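Local coordinates for protein xylulose kinase (PDB 2ITM) that phosphorylates D-xylulose to D-xylulose 5-phosphate with ATP, and 1-deoxy-D-xylulose less efficiently, as a homodimeric kinase of the FGGY family, at residues 3-8 / 154-159; 43-48 / 79-84; 88-93 / 144-149. All coordinates share one frame; numbering follows the deposited sequence.

Contact 1: residues 3-8 / 154-159; sequences IGIDLG and DYLRLR
Leu7 and Ile5 turn their side chains from one face of strand 2-7 toward Leu156 on helix 152-161. This is sheet-to-helix packing inside the N-terminal half of an actin-type ATPase fold, where strand 2-7 lies between strands 11-17 and 70-75 of a six-stranded mixed sheet. The contact across the two segments is purely apolar. One methyl, Leu156 CD2, does all the touching: it sits 3.8 Å from Leu7 CG and 3.9 Å from Leu7 CD1, the two side chains meeting at a slant, while Ile5 CG2 lies more loosely at 4.4 Å from Leu156 CD2. Asp6, between them and thought to be important for activity, has its CB directed away from the helix, consistent with the strand turning its acid from the packed face. Trp48 and Thr52 of helix 45-62 close round the same apolar cluster.

The polar bonds stay within the helix or tie it elsewhere. Arg157 pairs with Asp154 one turn earlier, and its guanidinium also binds the carbonyls of Ala165, Val228 and Ala229, which fixes its rotation. In the salt bridge Arg157 NH2 stands 2.9 Å from Asp154 OD1, with an angle of 145° at the hydrogen, and meets that oxygen on the anti side, 29° out of the carboxylate plane.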
ATOM      1  N   ILE A   3      41.538  24.381   8.997  1.00 31.96           N
ATOM      2  CA  ILE A   3      40.186  24.193   9.511  1.00 20.09           C
ATOM      3  C   ILE A   3      39.141  24.269   8.401  1.00 27.82           C
ATOM      4  O   ILE A   3      39.170  25.162   7.566  1.00 17.18           O
ATOM      5  CB  ILE A   3      39.859  25.235  10.596  1.00 20.93           C
ATOM      6  CG1 ILE A   3      40.800  25.111  11.783  1.00 25.11           C
ATOM      7  CG2 ILE A   3      38.409  25.122  11.037  1.00 31.07           C
ATOM      8  CD1 ILE A   3      40.534  23.929  12.622  1.00 19.88           C
ATOM      9  N   GLY A   4      38.214  23.321   8.423  1.00 21.06           N
ATOM     10  CA  GLY A   4      36.960  23.438   7.721  1.00 24.38           C
ATOM     11  C   GLY A   4      35.766  23.436   8.650  1.00 21.10           C
ATOM     12  O   GLY A   4      35.667  22.604   9.540  1.00 22.64           O
ATOM     13  N   ILE A   5      34.875  24.397   8.440  1.00 25.97           N
ATOM     14  CA  ILE A   5      33.589  24.463   9.118  1.00 17.67           C
ATOM     15  C   ILE A   5      32.440  24.183   8.157  1.00 29.84           C
ATOM     16  O   ILE A   5      32.381  24.742   7.072  1.00 28.13           O
ATOM     17  CB  ILE A   5      33.381  25.834   9.735  1.00 25.49           C
ATOM     18  CG1 ILE A   5      34.554  26.222  10.624  1.00 24.90           C
ATOM     19  CG2 ILE A   5      32.097  25.871  10.513  1.00 21.48           C
ATOM     20  CD1 ILE A   5      34.597  27.677  10.944  1.00 20.63           C
ATOM     21  N   ASP A   6      31.518  23.330   8.581  1.00 23.08           N
ATOM     22  CA  ASP A   6      30.276  23.102   7.852  1.00 13.40           C
ATOM     23  C   ASP A   6      29.060  23.434   8.693  1.00 25.20           C
ATOM     24  O   ASP A   6      28.729  22.733   9.640  1.00 24.13           O
ATOM     25  CB  ASP A   6      30.201  21.674   7.333  1.00 24.47           C
ATOM     26  CG  ASP A   6      28.893  21.370   6.640  1.00 25.44           C
ATOM     27  OD1 ASP A   6      28.360  20.283   6.874  1.00 33.87           O
ATOM     28  OD2 ASP A   6      28.333  22.140   5.847  1.00 25.44           O
ATOM     29  N   LEU A   7      28.414  24.532   8.341  1.00 24.82           N
ATOM     30  CA  LEU A   7      27.149  24.924   8.916  1.00 19.26           C
ATOM     31  C   LEU A   7      26.025  24.180   8.231  1.00 33.44           C
ATOM     32  O   LEU A   7      25.533  24.596   7.192  1.00 25.83           O
ATOM     33  CB  LEU A   7      26.959  26.434   8.761  1.00 26.85           C
ATOM     34  CG  LEU A   7      26.279  27.219   9.853  1.00 32.72           C
ATOM     35  CD1 LEU A   7      25.728  28.503   9.328  1.00 23.03           C
ATOM     36  CD2 LEU A   7      25.204  26.422  10.510  1.00 34.26           C
ATOM     37  N   GLY A   8      25.628  23.071   8.826  1.00 21.58           N
ATOM     38  CA  GLY A   8      24.502  22.315   8.342  1.00 26.17           C
ATOM     39  C   GLY A   8      23.192  22.830   8.857  1.00 30.00           C
ATOM     40  O   GLY A   8      23.119  23.889   9.459  1.00 23.37           O
ATOM     41  N   ASP A 154      27.707  32.720   5.330  1.00 20.35           N
ATOM     42  CA  ASP A 154      28.215  34.056   5.147  1.00 24.24           C
ATOM     43  C   ASP A 154      27.913  34.959   6.339  1.00 29.47           C
ATOM     44  O   ASP A 154      28.682  35.851   6.644  1.00 30.01           O
ATOM     45  CB  ASP A 154      27.712  34.654   3.841  1.00 18.28           C
ATOM     46  CG  ASP A 154      28.127  33.841   2.632  1.00 23.06           C
ATOM     47  OD1 ASP A 154      29.197  33.227   2.668  1.00 20.19           O
ATOM     48  OD2 ASP A 154      27.441  33.754   1.618  1.00 21.64           O
ATOM     49  N   TYR A 155      26.811  34.706   7.027  1.00 22.94           N
ATOM     50  CA  TYR A 155      26.571  35.389   8.287  1.00 26.55           C
ATOM     51  C   TYR A 155      27.638  34.984   9.285  1.00 25.92           C
ATOM     52  O   TYR A 155      28.180  35.808   9.989  1.00 20.42           O
ATOM     53  CB  TYR A 155      25.189  35.092   8.863  1.00 32.75           C
ATOM     54  CG  TYR A 155      25.035  35.584  10.282  1.00 24.64           C
ATOM     55  CD1 TYR A 155      24.773  36.907  10.548  1.00 28.17           C
ATOM     56  CD2 TYR A 155      25.183  34.726  11.352  1.00 35.83           C
ATOM     57  CE1 TYR A 155      24.638  37.354  11.838  1.00 41.07           C
ATOM     58  CE2 TYR A 155      25.055  35.160  12.638  1.00 31.56           C
ATOM     59  CZ  TYR A 155      24.788  36.476  12.883  1.00 29.69           C
ATOM     60  OH  TYR A 155      24.673  36.912  14.170  1.00 38.90           O
ATOM     61  N   LEU A 156      27.938  33.697   9.291  1.00 21.58           N
ATOM     62  CA  LEU A 156      29.055  33.151  10.026  1.00 31.39           C
ATOM     63  C   LEU A 156      30.380  33.848   9.744  1.00 33.74           C
ATOM     64  O   LEU A 156      31.089  34.217  10.663  1.00 19.90           O
ATOM     65  CB  LEU A 156      29.161  31.655   9.778  1.00 37.28           C
ATOM     66  CG  LEU A 156      29.676  30.806  10.913  1.00 49.73           C
ATOM     67  CD1 LEU A 156      29.098  31.240  12.237  1.00 42.95           C
ATOM     68  CD2 LEU A 156      29.351  29.361  10.645  1.00 38.42           C
ATOM     69  N   ARG A 157      30.702  34.024   8.469  1.00 16.93           N
ATOM     70  CA  ARG A 157      31.877  34.772   8.082  1.00 13.16           C
ATOM     71  C   ARG A 157      31.934  36.162   8.706  1.00 15.49           C
ATOM     72  O   ARG A 157      32.930  36.534   9.283  1.00 24.24           O
ATOM     73  CB  ARG A 157      32.005  34.846   6.561  1.00 19.31           C
ATOM     74  CG  ARG A 157      33.180  35.655   6.074  1.00 18.73           C
ATOM     75  CD  ARG A 157      33.048  36.183   4.661  1.00 21.12           C
ATOM     76  NE  ARG A 157      32.336  35.244   3.817  1.00 27.75           N
ATOM     77  CZ  ARG A 157      32.828  34.090   3.423  1.00 25.66           C
ATOM     78  NH1 ARG A 157      34.051  33.737   3.769  1.00 29.25           N
ATOM     79  NH2 ARG A 157      32.101  33.292   2.676  1.00 27.53           N
ATOM     80  N   LEU A 158      30.854  36.919   8.577  1.00 28.44           N
ATOM     81  CA  LEU A 158      30.759  38.256   9.149  1.00 23.44           C
ATOM     82  C   LEU A 158      31.029  38.272  10.651  1.00 19.84           C
ATOM     83  O   LEU A 158      31.791  39.080  11.140  1.00 25.61           O
ATOM     84  CB  LEU A 158      29.405  38.874   8.838  1.00 30.25           C
ATOM     85  CG  LEU A 158      29.075  40.184   9.541  1.00 31.96           C
ATOM     86  CD1 LEU A 158      29.775  41.318   8.874  1.00 29.07           C
ATOM     87  CD2 LEU A 158      27.586  40.422   9.598  1.00 27.82           C
ATOM     88  N   ARG A 159      30.436  37.335  11.371  1.00 25.18           N
ATOM     89  CA  ARG A 159      30.726  37.150  12.784  1.00 24.49           C
ATOM     90  C   ARG A 159      32.185  36.792  13.092  1.00 35.96           C
ATOM     91  O   ARG A 159      32.709  37.173  14.123  1.00 27.18           O
ATOM     92  CB  ARG A 159      29.770  36.140  13.405  1.00 30.01           C
ATOM     93  CG  ARG A 159      28.399  36.703  13.735  1.00 37.87           C
ATOM     94  CD  ARG A 159      28.401  37.765  14.815  1.00 24.79           C
ATOM     95  NE  ARG A 159      27.430  37.492  15.877  1.00 39.72           N
ATOM     96  CZ  ARG A 159      27.711  36.869  16.997  1.00 31.14           C
ATOM     97  NH1 ARG A 159      28.933  36.441  17.227  1.00 74.75           N
ATOM     98  NH2 ARG A 159      26.770  36.654  17.888  1.00 67.53           N
TER

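Contact 2: residues 43-48 / 79-84; sequences QDPEQW and GATLLD
Thr81 of strand 81-83 lies between Pro45 and Trp48, both in the first turn of helix 45-62, and turns a different branch to each. Its chi1 of -48° sets OG1 beside the backbone N and leaves CG2 anti to it. The hydroxyl oxygen, Thr81 OG1, therefore reaches the benzene end of the indole, 3.5 Å from Trp48 CZ3 and 3.6 Å from Trp48 CH2, arriving at the ring edge and in its plane, whereas the methyl Thr81 CG2 rests 4.0 Å from CG of Pro45. Trp48 in turn is backed by its own helix: CA of Pro45 stands 3.5 Å above one face of the ring, offset toward its rim. Just before the helix, Asp44 is the N-cap, its OD2 accepting a 2.8 Å bond from Glu46 N, which comes from above the carboxylate plane. The buried contact thus joins the start of helix 45-62 to strand 81-83, with Tyr155 of helix 152-161 packing on both Pro45 and Trp48. An oxygen set in plane at the C-H rim of an indole is probably mildly attractive, so these two segments are probably held together by shape and weak electrostatics.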
ATOM      1  N   GLN A  43      15.732  29.286  11.629  1.00 27.88           N
ATOM      2  CA  GLN A  43      16.711  29.229  12.696  1.00 24.35           C
ATOM      3  C   GLN A  43      17.164  30.617  13.109  1.00 30.16           C
ATOM      4  O   GLN A  43      17.137  31.553  12.328  1.00 25.09           O
ATOM      5  CB  GLN A  43      17.907  28.370  12.292  1.00 34.92           C
ATOM      6  CG  GLN A  43      17.647  26.888  12.349  1.00 27.46           C
ATOM      7  CD  GLN A  43      18.727  26.066  11.686  1.00 23.61           C
ATOM      8  OE1 GLN A  43      18.887  24.901  11.989  1.00 33.47           O
ATOM      9  NE2 GLN A  43      19.451  26.667  10.770  1.00 17.10           N
ATOM     10  N   ASP A  44      17.577  30.731  14.358  1.00 27.42           N
ATOM     11  CA  ASP A  44      18.141  31.976  14.883  1.00 32.40           C
ATOM     12  C   ASP A  44      19.644  32.026  14.618  1.00 26.62           C
ATOM     13  O   ASP A  44      20.399  31.195  15.091  1.00 24.26           O
ATOM     14  CB  ASP A  44      17.818  32.092  16.372  1.00 46.60           C
ATOM     15  CG  ASP A  44      18.677  33.106  17.094  1.00 41.42           C
ATOM     16  OD1 ASP A  44      18.722  33.044  18.333  1.00 57.97           O
ATOM     17  OD2 ASP A  44      19.326  33.997  16.532  1.00 77.08           O
ATOM     18  N   PRO A  45      20.064  33.012  13.843  1.00 21.26           N
ATOM     19  CA  PRO A  45      21.435  33.041  13.351  1.00 22.94           C
ATOM     20  C   PRO A  45      22.408  33.079  14.513  1.00 37.55           C
ATOM     21  O   PRO A  45      23.539  32.643  14.388  1.00 25.73           O
ATOM     22  CB  PRO A  45      21.487  34.333  12.531  1.00 23.95           C
ATOM     23  CG  PRO A  45      20.119  34.583  12.125  1.00 23.09           C
ATOM     24  CD  PRO A  45      19.249  34.075  13.240  1.00 25.69           C
ATOM     25  N   GLU A  46      21.952  33.562  15.655  1.00 31.15           N
ATOM     26  CA  GLU A  46      22.756  33.500  16.854  1.00 27.70           C
ATOM     27  C   GLU A  46      23.076  32.075  17.300  1.00 26.82           C
ATOM     28  O   GLU A  46      24.159  31.808  17.783  1.00 30.70           O
ATOM     29  CB  GLU A  46      22.132  34.310  17.986  1.00 31.67           C
ATOM     30  CG  GLU A  46      22.972  34.376  19.244  1.00 41.73           C
ATOM     31  CD  GLU A  46      24.243  35.174  19.069  1.00 42.49           C
ATOM     32  OE1 GLU A  46      24.232  36.162  18.323  1.00 54.17           O
ATOM     33  OE2 GLU A  46      25.250  34.809  19.686  1.00 42.05           O
ATOM     34  N   GLN A  47      22.134  31.165  17.122  1.00 26.39           N
ATOM     35  CA  GLN A  47      22.381  29.765  17.381  1.00 29.57           C
ATOM     36  C   GLN A  47      23.460  29.163  16.485  1.00 21.72           C
ATOM     37  O   GLN A  47      24.165  28.264  16.908  1.00 20.85           O
ATOM     38  CB  GLN A  47      21.094  28.946  17.302  1.00 46.68           C
ATOM     39  CG  GLN A  47      21.226  27.522  17.865  1.00 79.00           C
ATOM     40  CD  GLN A  47      20.124  26.544  17.384  1.00 85.29           C
ATOM     41  OE1 GLN A  47      19.376  26.856  16.458  1.00 59.79           O
ATOM     42  NE2 GLN A  47      20.040  25.378  18.018  1.00 41.85           N
ATOM     43  N   TRP A  48      23.587  29.659  15.257  1.00 21.20           N
ATOM     44  CA  TRP A  48      24.687  29.260  14.384  1.00 27.68           C
ATOM     45  C   TRP A  48      26.020  29.613  15.019  1.00 30.89           C
ATOM     46  O   TRP A  48      26.948  28.829  15.017  1.00 32.98           O
ATOM     47  CB  TRP A  48      24.590  29.922  13.015  1.00 33.42           C
ATOM     48  CG  TRP A  48      23.374  29.583  12.232  1.00 25.53           C
ATOM     49  CD1 TRP A  48      22.600  28.482  12.356  1.00 20.19           C
ATOM     50  CD2 TRP A  48      22.795  30.371  11.175  1.00 24.27           C
ATOM     51  NE1 TRP A  48      21.559  28.506  11.447  1.00 27.80           N
ATOM     52  CE2 TRP A  48      21.669  29.674  10.705  1.00 18.27           C
ATOM     53  CE3 TRP A  48      23.117  31.590  10.580  1.00 20.94           C
ATOM     54  CZ2 TRP A  48      20.854  30.152   9.693  1.00 31.71           C
ATOM     55  CZ3 TRP A  48      22.324  32.069   9.584  1.00 22.89           C
ATOM     56  CH2 TRP A  48      21.209  31.364   9.145  1.00 28.65           C
ATOM     57  N   GLY A  79      19.533  30.010   2.571  1.00 25.38           N
ATOM     58  CA  GLY A  79      18.954  30.583   3.768  1.00 24.03           C
ATOM     59  C   GLY A  79      19.016  32.098   3.697  1.00 30.28           C
ATOM     60  O   GLY A  79      20.041  32.670   3.378  1.00 19.27           O
ATOM     61  N   ALA A  80      17.899  32.742   3.995  1.00 19.99           N
ATOM     62  CA  ALA A  80      17.831  34.192   3.992  1.00 25.96           C
ATOM     63  C   ALA A  80      18.074  34.827   5.368  1.00 26.96           C
ATOM     64  O   ALA A  80      17.225  34.777   6.243  1.00 24.38           O
ATOM     65  CB  ALA A  80      16.541  34.664   3.404  1.00 17.43           C
ATOM     66  N   THR A  81      19.244  35.421   5.533  1.00 26.70           N
ATOM     67  CA  THR A  81      19.560  36.192   6.722  1.00 31.58           C
ATOM     68  C   THR A  81      19.451  37.695   6.474  1.00 23.24           C
ATOM     69  O   THR A  81      20.209  38.259   5.705  1.00 22.85           O
ATOM     70  CB  THR A  81      20.965  35.838   7.241  1.00 38.65           C
ATOM     71  OG1 THR A  81      21.125  34.423   7.317  1.00 26.32           O
ATOM     72  CG2 THR A  81      21.149  36.319   8.659  1.00 21.03           C
ATOM     73  N   LEU A  82      18.500  38.325   7.151  1.00 24.58           N
ATOM     74  CA  LEU A  82      18.217  39.739   6.966  1.00 27.99           C
ATOM     75  C   LEU A  82      18.815  40.616   8.063  1.00 31.54           C
ATOM     76  O   LEU A  82      18.445  40.512   9.228  1.00 25.19           O
ATOM     77  CB  LEU A  82      16.716  39.993   6.916  1.00 27.99           C
ATOM     78  CG  LEU A  82      15.815  39.359   5.863  1.00 42.12           C
ATOM     79  CD1 LEU A  82      14.909  40.390   5.294  1.00 40.72           C
ATOM     80  CD2 LEU A  82      16.566  38.636   4.783  1.00 26.46           C
ATOM     81  N   LEU A  83      19.708  41.506   7.669  1.00 27.87           N
ATOM     82  CA  LEU A  83      20.365  42.399   8.594  1.00 25.10           C
ATOM     83  C   LEU A  83      19.974  43.844   8.337  1.00 33.35           C
ATOM     84  O   LEU A  83      19.837  44.258   7.197  1.00 28.43           O
ATOM     85  CB  LEU A  83      21.877  42.246   8.470  1.00 35.42           C
ATOM     86  CG  LEU A  83      22.448  40.850   8.672  1.00 20.79           C
ATOM     87  CD1 LEU A  83      23.931  40.883   8.580  1.00 24.99           C
ATOM     88  CD2 LEU A  83      22.015  40.248   9.971  1.00 14.69           C
ATOM     89  N   ASP A  84      19.818  44.615   9.406  1.00 31.88           N
ATOM     90  CA  ASP A  84      19.777  46.054   9.291  1.00 35.56           C
ATOM     91  C   ASP A  84      21.124  46.729   9.163  1.00 30.63           C
ATOM     92  O   ASP A  84      22.136  46.093   9.075  1.00 34.60           O
ATOM     93  CB  ASP A  84      18.947  46.689  10.415  1.00 36.26           C
ATOM     94  CG  ASP A  84      19.652  46.672  11.770  1.00 40.44           C
ATOM     95  OD1 ASP A  84      20.858  46.401  11.825  1.00 29.53           O
ATOM     96  OD2 ASP A  84      19.063  46.929  12.823  1.00 25.04           O
TER

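Contact 3: residues 88-93 / 144-149; sequences RVLRPA and RQIDKV
Leu90 and Ile146 bring the two backbones nearest each other, with 7.6 Å between their CA atoms, and no hydrogen bond passes directly from one segment to the other. Residues 88-93 form an irregular connection between strands 81-83 and 93-94; residues 144-149 run from a loop into strand 148-150. The side chain of Leu90 carries the contact. Its methyl CD2 presses on the backbone across from it, with Leu90 CD2 3.5 Å from Gln145 O and 4.0 Å from Ile146 CA, and reaches the Ile146 side chain only loosely, at 4.4 Å from CG1. Gln145 crosses Leu90 at a slant: its CB lies 3.9 Å from Leu90 CD2, and further out its CD is 4.1 Å from Leu90 CD1.

Both segments lean on strand 81-83, the short partner of strand 148-150 in an antiparallel pair. Leu90 shares backbone hydrogen bonding with Leu82, while Asp147 and Lys148 both face Leu83, a classic beta bulge. With an alanine in place of Leu90, CG and both methyls are gone, which is likely to leave a gap beside the Gln145 carbonyl and the aliphatic part of that glutamine freer to turn. Next along the chain, Arg91 forms salt bridges with Glu42 and Glu139, while the Leu90 side chain also touches Asp84.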
ATOM      1  N   ARG A  88      22.137  44.306  12.936  1.00 26.68           N
ATOM      2  CA  ARG A  88      21.126  43.654  13.735  1.00 37.02           C
ATOM      3  C   ARG A  88      20.361  42.643  12.912  1.00 31.86           C
ATOM      4  O   ARG A  88      19.974  42.918  11.795  1.00 29.67           O
ATOM      5  CB  ARG A  88      20.176  44.674  14.301  1.00 51.90           C
ATOM      6  CG  ARG A  88      20.416  45.041  15.751  1.00 66.62           C
ATOM      7  CD  ARG A  88      20.426  46.535  16.024  1.00 72.68           C
ATOM      8  NE  ARG A  88      20.694  46.819  17.446  1.00 61.46           N
ATOM      9  CZ  ARG A  88      21.659  46.281  18.148  1.00 80.10           C
ATOM     10  NH1 ARG A  88      22.477  45.416  17.583  1.00 61.13           N
ATOM     11  NH2 ARG A  88      21.828  46.600  19.418  1.00 78.16           N
ATOM     12  N   VAL A  89      20.154  41.467  13.481  1.00 28.96           N
ATOM     13  CA  VAL A  89      19.315  40.455  12.873  1.00 30.62           C
ATOM     14  C   VAL A  89      17.832  40.803  12.966  1.00 39.79           C
ATOM     15  O   VAL A  89      17.274  40.857  14.048  1.00 31.68           O
ATOM     16  CB  VAL A  89      19.607  39.057  13.437  1.00 32.75           C
ATOM     17  CG1 VAL A  89      18.519  38.103  13.079  1.00 42.19           C
ATOM     18  CG2 VAL A  89      20.930  38.542  12.911  1.00 27.93           C
ATOM     19  N   LEU A  90      17.252  41.011  11.800  1.00 34.35           N
ATOM     20  CA  LEU A  90      15.941  41.613  11.670  1.00 33.67           C
ATOM     21  C   LEU A  90      14.831  40.603  11.957  1.00 37.20           C
ATOM     22  O   LEU A  90      13.848  40.920  12.600  1.00 35.74           O
ATOM     23  CB  LEU A  90      15.773  42.154  10.261  1.00 23.71           C
ATOM     24  CG  LEU A  90      15.627  43.649  10.022  1.00 46.59           C
ATOM     25  CD1 LEU A  90      15.720  44.458  11.290  1.00 39.78           C
ATOM     26  CD2 LEU A  90      16.560  44.166   8.954  1.00 23.37           C
ATOM     27  N   ARG A  91      15.007  39.390  11.455  1.00 33.62           N
ATOM     28  CA  ARG A  91      14.112  38.280  11.731  1.00 33.17           C
ATOM     29  C   ARG A  91      14.858  36.973  11.697  1.00 29.93           C
ATOM     30  O   ARG A  91      16.005  36.930  11.320  1.00 27.51           O
ATOM     31  CB  ARG A  91      12.967  38.261  10.724  1.00 43.42           C
ATOM     32  CG  ARG A  91      13.331  37.691   9.367  1.00 40.58           C
ATOM     33  CD  ARG A  91      12.264  37.868   8.300  1.00 23.77           C
ATOM     34  NE  ARG A  91      10.949  37.326   8.675  1.00 30.24           N
ATOM     35  CZ  ARG A  91      10.734  36.147   9.234  1.00 26.48           C
ATOM     36  NH1 ARG A  91      11.734  35.338   9.491  1.00 27.86           N
ATOM     37  NH2 ARG A  91       9.505  35.774   9.532  1.00 32.99           N
ATOM     38  N   PRO A  92      14.212  35.893  12.102  1.00 36.24           N
ATOM     39  CA  PRO A  92      14.853  34.585  12.025  1.00 23.22           C
ATOM     40  C   PRO A  92      15.140  34.180  10.579  1.00 31.46           C
ATOM     41  O   PRO A  92      14.427  34.579   9.677  1.00 27.28           O
ATOM     42  CB  PRO A  92      13.806  33.632  12.661  1.00 29.49           C
ATOM     43  CG  PRO A  92      13.028  34.491  13.545  1.00 35.37           C
ATOM     44  CD  PRO A  92      12.949  35.806  12.843  1.00 38.74           C
ATOM     45  N   ALA A  93      16.208  33.421  10.386  1.00 25.82           N
ATOM     46  CA  ALA A  93      16.579  32.958   9.065  1.00 23.13           C
ATOM     47  C   ALA A  93      15.536  32.027   8.468  1.00 17.02           C
ATOM     48  O   ALA A  93      15.107  31.082   9.091  1.00 26.60           O
ATOM     49  CB  ALA A  93      17.944  32.312   9.081  1.00 18.48           C
ATOM     50  N   ARG A 144      11.542  47.288   5.064  1.00 40.19           N
ATOM     51  CA  ARG A 144      11.975  48.674   5.138  1.00 41.49           C
ATOM     52  C   ARG A 144      13.354  48.835   5.775  1.00 38.15           C
ATOM     53  O   ARG A 144      14.064  49.774   5.478  1.00 37.09           O
ATOM     54  CB  ARG A 144      10.955  49.473   5.947  1.00 44.88           C
ATOM     55  CG  ARG A 144      10.616  50.843   5.403  1.00 78.02           C
ATOM     56  CD  ARG A 144       9.615  51.623   6.251  1.00 91.53           C
ATOM     57  NE  ARG A 144       9.194  52.862   5.599  1.00120.28           N
ATOM     58  CZ  ARG A 144       8.161  53.609   5.981  1.00129.38           C
ATOM     59  NH1 ARG A 144       7.424  53.258   7.025  1.00 84.46           N
ATOM     60  NH2 ARG A 144       7.861  54.716   5.314  1.00131.60           N
ATOM     61  N   GLN A 145      13.721  47.911   6.652  1.00 38.19           N
ATOM     62  CA  GLN A 145      14.944  48.028   7.443  1.00 38.20           C
ATOM     63  C   GLN A 145      16.143  47.227   6.890  1.00 42.45           C
ATOM     64  O   GLN A 145      17.214  47.233   7.464  1.00 33.92           O
ATOM     65  CB  GLN A 145      14.683  47.594   8.882  1.00 38.20           C
ATOM     66  CG  GLN A 145      13.674  48.396   9.643  1.00 33.01           C
ATOM     67  CD  GLN A 145      13.373  47.765  10.988  1.00 47.09           C
ATOM     68  OE1 GLN A 145      12.314  47.188  11.187  1.00 36.28           O
ATOM     69  NE2 GLN A 145      14.317  47.857  11.902  1.00 33.45           N
ATOM     70  N   ILE A 146      15.952  46.533   5.781  1.00 42.66           N
ATOM     71  CA  ILE A 146      16.977  45.644   5.260  1.00 22.88           C
ATOM     72  C   ILE A 146      18.168  46.407   4.701  1.00 35.15           C
ATOM     73  O   ILE A 146      18.021  47.233   3.814  1.00 31.29           O
ATOM     74  CB  ILE A 146      16.405  44.748   4.155  1.00 36.05           C
ATOM     75  CG1 ILE A 146      15.342  43.809   4.695  1.00 37.14           C
ATOM     76  CG2 ILE A 146      17.504  43.956   3.485  1.00 31.61           C
ATOM     77  CD1 ILE A 146      14.663  43.040   3.632  1.00 29.80           C
ATOM     78  N   ASP A 147      19.351  46.112   5.227  1.00 29.23           N
ATOM     79  CA  ASP A 147      20.585  46.663   4.706  1.00 33.23           C
ATOM     80  C   ASP A 147      21.380  45.605   4.000  1.00 19.43           C
ATOM     81  O   ASP A 147      22.106  45.880   3.069  1.00 24.17           O
ATOM     82  CB  ASP A 147      21.392  47.322   5.831  1.00 43.31           C
ATOM     83  CG  ASP A 147      22.553  48.154   5.306  1.00 36.85           C
ATOM     84  OD1 ASP A 147      23.719  47.758   5.474  1.00 30.35           O
ATOM     85  OD2 ASP A 147      22.403  49.208   4.699  1.00 39.16           O
ATOM     86  N   LYS A 148      21.224  44.377   4.461  1.00 26.70           N
ATOM     87  CA  LYS A 148      22.033  43.269   4.000  1.00 32.42           C
ATOM     88  C   LYS A 148      21.257  41.958   4.067  1.00 26.17           C
ATOM     89  O   LYS A 148      20.537  41.697   5.023  1.00 25.33           O
ATOM     90  CB  LYS A 148      23.308  43.161   4.832  1.00 41.89           C
ATOM     91  CG  LYS A 148      24.559  43.047   4.026  1.00 41.94           C
ATOM     92  CD  LYS A 148      24.738  44.248   3.152  1.00 39.63           C
ATOM     93  CE  LYS A 148      26.101  44.829   3.344  1.00 54.86           C
ATOM     94  NZ  LYS A 148      26.394  45.833   2.323  1.00 40.56           N
ATOM     95  N   VAL A 149      21.429  41.153   3.031  1.00 26.31           N
ATOM     96  CA  VAL A 149      20.957  39.783   2.994  1.00 25.98           C
ATOM     97  C   VAL A 149      22.138  38.810   2.871  1.00 27.16           C
ATOM     98  O   VAL A 149      22.881  38.844   1.910  1.00 23.07           O
ATOM     99  CB  VAL A 149      19.979  39.573   1.826  1.00 29.11           C
ATOM    100  CG1 VAL A 149      19.583  38.133   1.695  1.00 27.04           C
ATOM    101  CG2 VAL A 149      18.768  40.446   1.989  1.00 24.89           C
TER

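In the fold
All three contacts lie in the N-terminal FGGY region, on one side of the chain's centre. Contact 1 joins the first strand of the large mixed sheet to helix 152-161, and contacts 2 and 3 both fall within the chain between its two segments, in that order. Their centres are about 12 Å (contacts 1 and 2), 18 Å (1 and 3) and 8 Å (2 and 3) apart. Helix 45-62 connects contacts 1 and 2, as Leu7 packs on Trp48 and Arg159 pairs with Glu46; the two-stranded sheet of 81-83 and 148-150 connects contacts 2 and 3. Strand 148-150 leads straight into helix 152-161, so early and later parts of the N-terminal region pack as one unit.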